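Local coordinates for protein papillomavirus transcription factor E2 (Human papillomavirus type 18, PDB 1QQH) that probably regulates viral transcription through its activation domain, and by family resemblance also takes part in viral DNA replication, at residues L93-E98 against T102-F107. The protein carries 1 engineered substitution. Sequence-based numbering, arbitrary orientation.
Sequences LYYVKE and TFYIEF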
loop_
_atom_site.group_PDB
_atom_site.type_symbol
_atom_site.label_atom_id
_atom_site.label_comp_id
_atom_site.label_asym_id
_atom_site.label_seq_id
_atom_site.Cartn_x
_atom_site.Cartn_y
_atom_site.Cartn_z
ATOM N N LEU A 93 -5.380 -26.585 0.870
ATOM C CA LEU A 93 -4.578 -25.568 0.187
ATOM C C LEU A 93 -3.280 -25.357 0.940
ATOM O O LEU A 93 -3.269 -25.243 2.165
ATOM C CB LEU A 93 -5.326 -24.241 0.111
ATOM C CG LEU A 93 -6.736 -24.258 -0.480
ATOM C CD1 LEU A 93 -7.252 -22.823 -0.547
ATOM C CD2 LEU A 93 -6.728 -24.895 -1.866
ATOM N N TYR A 94 -2.177 -25.306 0.209
ATOM C CA TYR A 94 -0.896 -25.104 0.850
ATOM C C TYR A 94 0.059 -24.340 -0.056
ATOM O O TYR A 94 -0.214 -24.120 -1.236
ATOM C CB TYR A 94 -0.287 -26.470 1.226
ATOM C CG TYR A 94 0.140 -27.342 0.049
ATOM C CD1 TYR A 94 1.445 -27.291 -0.449
ATOM C CD2 TYR A 94 -0.755 -28.219 -0.558
ATOM C CE1 TYR A 94 1.853 -28.096 -1.521
ATOM C CE2 TYR A 94 -0.365 -29.029 -1.628
ATOM C CZ TYR A 94 0.944 -28.962 -2.105
ATOM O OH TYR A 94 1.333 -29.751 -3.165
ATOM N N TYR A 95 1.168 -23.909 0.519
ATOM C CA TYR A 95 2.199 -23.245 -0.240
ATOM C C TYR A 95 3.480 -23.857 0.308
ATOM O O TYR A 95 3.523 -24.277 1.467
ATOM C CB TYR A 95 2.161 -21.723 -0.044
ATOM C CG TYR A 95 2.390 -21.215 1.365
ATOM C CD1 TYR A 95 3.623 -20.684 1.746
ATOM C CD2 TYR A 95 1.353 -21.204 2.299
ATOM C CE1 TYR A 95 3.817 -20.149 3.018
ATOM C CE2 TYR A 95 1.532 -20.677 3.567
ATOM C CZ TYR A 95 2.762 -20.149 3.921
ATOM O OH TYR A 95 2.934 -19.612 5.177
ATOM N N VAL A 96 4.505 -23.954 -0.529
ATOM C CA VAL A 96 5.759 -24.536 -0.079
ATOM C C VAL A 96 6.548 -23.439 0.606
ATOM O O VAL A 96 6.864 -22.422 -0.006
ATOM C CB VAL A 96 6.564 -25.110 -1.266
ATOM C CG1 VAL A 96 7.824 -25.795 -0.762
ATOM C CG2 VAL A 96 5.699 -26.092 -2.041
ATOM N N LYS A 97 6.833 -23.642 1.883
ATOM C CA LYS A 97 7.580 -22.665 2.652
ATOM C C LYS A 97 8.947 -23.238 3.006
ATOM O O LYS A 97 9.072 -24.095 3.889
ATOM C CB LYS A 97 6.820 -22.304 3.923
ATOM C CG LYS A 97 7.494 -21.226 4.749
ATOM C CD LYS A 97 6.703 -20.919 6.006
ATOM C CE LYS A 97 7.358 -19.814 6.816
ATOM N NZ LYS A 97 6.584 -19.539 8.052
ATOM N N GLU A 98 9.972 -22.761 2.309
ATOM C CA GLU A 98 11.326 -23.235 2.538
ATOM C C GLU A 98 11.355 -24.751 2.340
ATOM O O GLU A 98 11.789 -25.502 3.212
ATOM C CB GLU A 98 11.788 -22.852 3.951
ATOM C CG GLU A 98 11.828 -21.334 4.188
ATOM C CD GLU A 98 12.342 -20.951 5.571
ATOM O OE1 GLU A 98 13.525 -21.227 5.862
ATOM O OE2 GLU A 98 11.568 -20.375 6.367
ATOM N N THR A 102 2.970 -26.256 3.331
ATOM C CA THR A 102 2.332 -25.628 4.483
ATOM C C THR A 102 0.862 -25.351 4.179
ATOM O O THR A 102 0.544 -24.484 3.368
ATOM C CB THR A 102 3.028 -24.303 4.817
ATOM O OG1 THR A 102 4.443 -24.526 4.869
ATOM C CG2 THR A 102 2.551 -23.755 6.161
ATOM N N PHE A 103 -0.030 -26.092 4.824
ATOM C CA PHE A 103 -1.461 -25.909 4.603
ATOM C C PHE A 103 -2.059 -24.745 5.381
ATOM O O PHE A 103 -1.680 -24.501 6.518
ATOM C CB PHE A 103 -2.228 -27.184 4.981
ATOM C CG PHE A 103 -1.965 -28.333 4.071
ATOM C CD1 PHE A 103 -0.788 -29.060 4.175
ATOM C CD2 PHE A 103 -2.874 -28.658 3.068
ATOM C CE1 PHE A 103 -0.511 -30.092 3.293
ATOM C CE2 PHE A 103 -2.614 -29.685 2.180
ATOM C CZ PHE A 103 -1.423 -30.409 2.290
ATOM N N TYR A 104 -2.980 -24.016 4.762
ATOM C CA TYR A 104 -3.660 -22.935 5.464
ATOM C C TYR A 104 -5.167 -23.199 5.440
ATOM O O TYR A 104 -5.978 -22.365 5.849
ATOM C CB TYR A 104 -3.305 -21.557 4.879
ATOM C CG TYR A 104 -3.602 -21.316 3.419
ATOM C CD1 TYR A 104 -4.847 -20.849 3.009
ATOM C CD2 TYR A 104 -2.602 -21.468 2.455
ATOM C CE1 TYR A 104 -5.095 -20.524 1.672
ATOM C CE2 TYR A 104 -2.833 -21.147 1.119
ATOM C CZ TYR A 104 -4.081 -20.671 0.734
ATOM O OH TYR A 104 -4.300 -20.332 -0.580
ATOM N N ILE A 105 -5.516 -24.383 4.942
ATOM C CA ILE A 105 -6.886 -24.888 4.882
ATOM C C ILE A 105 -6.796 -26.396 4.690
ATOM O O ILE A 105 -6.186 -26.874 3.738
ATOM C CB ILE A 105 -7.716 -24.304 3.726
ATOM C CG1 ILE A 105 -8.112 -22.860 4.041
ATOM C CG2 ILE A 105 -8.979 -25.122 3.548
ATOM C CD1 ILE A 105 -9.178 -22.294 3.136
ATOM N N GLU A 106 -7.380 -27.139 5.624
ATOM C CA GLU A 106 -7.386 -28.594 5.573
ATOM C C GLU A 106 -8.821 -28.994 5.262
ATOM O O GLU A 106 -9.740 -28.701 6.032
ATOM C CB GLU A 106 -6.950 -29.160 6.923
ATOM C CG GLU A 106 -5.515 -28.811 7.304
ATOM C CD GLU A 106 -4.503 -29.794 6.742
ATOM O OE1 GLU A 106 -4.855 -30.555 5.816
ATOM O OE2 GLU A 106 -3.347 -29.808 7.222
ATOM N N PHE A 107 -9.014 -29.645 4.122
ATOM C CA PHE A 107 -10.342 -30.055 3.704
ATOM C C PHE A 107 -10.944 -31.167 4.560
ATOM O O PHE A 107 -12.160 -31.347 4.565
ATOM C CB PHE A 107 -10.319 -30.458 2.226
ATOM C CG PHE A 107 -10.118 -29.289 1.278
ATOM C CD1 PHE A 107 -9.516 -29.476 0.034
ATOM C CD2 PHE A 107 -10.554 -28.007 1.624
ATOM C CE1 PHE A 107 -9.350 -28.408 -0.858
ATOM C CE2 PHE A 107 -10.391 -26.934 0.742
ATOM C CZ PHE A 107 -9.785 -27.137 -0.505
#
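Leu93 O accepts a hydrogen bond of 2.9 Å from Tyr104 N, and Phe103 CA adds a weaker C-H...O contact of 3.1 Å to the same oxygen. Leu93 N in turn donates to Ile105 O, so the backbone of Leu93 bonds to two successive residues, Tyr104 and Ile105, where the second chain segment turns a corner at Tyr104. Farther along, Tyr95 and Thr102 form a regular antiparallel hydrogen-bonded pair; Thr102 N reaches Tyr95 O at 2.8 Å, and the return bond from Tyr95 N approaches Thr102 O from above its carbonyl plane.

Between them, Tyr94 and Phe103 are a non-hydrogen-bonded pair. Tyr94 CB sits over the middle of the Phe103 ring, 3.8 Å from its centroid, while the two side chains point the same way with ring planes inclined by 43°. Arg91 adds a cation-pi contact to Phe103.

The other face carries Leu93, Tyr95 and Thr102. With CG between the backbone N and the carbonyl carbon (chi1 62°), the Tyr95 ring is set across toward Thr102, whose CB lies over one face, toward the rim. Leu93 CB lies over one face of the Tyr104 ring, also off-centre, 4.1 Å from the centroid, and the Tyr104 hydroxyl hydrogen-bonds Thr86 on strand 81-89. Leu93 CD2 meets Phe107 CZ at 4.0 Å.

In this hairpin of the E2 activation domain, CH-pi contacts accompany the backbone ladder on both faces and probably add to its stability; at the corner Leu93 keeps both its backbone N and O bonded while its side chain packs on the Tyr104 ring.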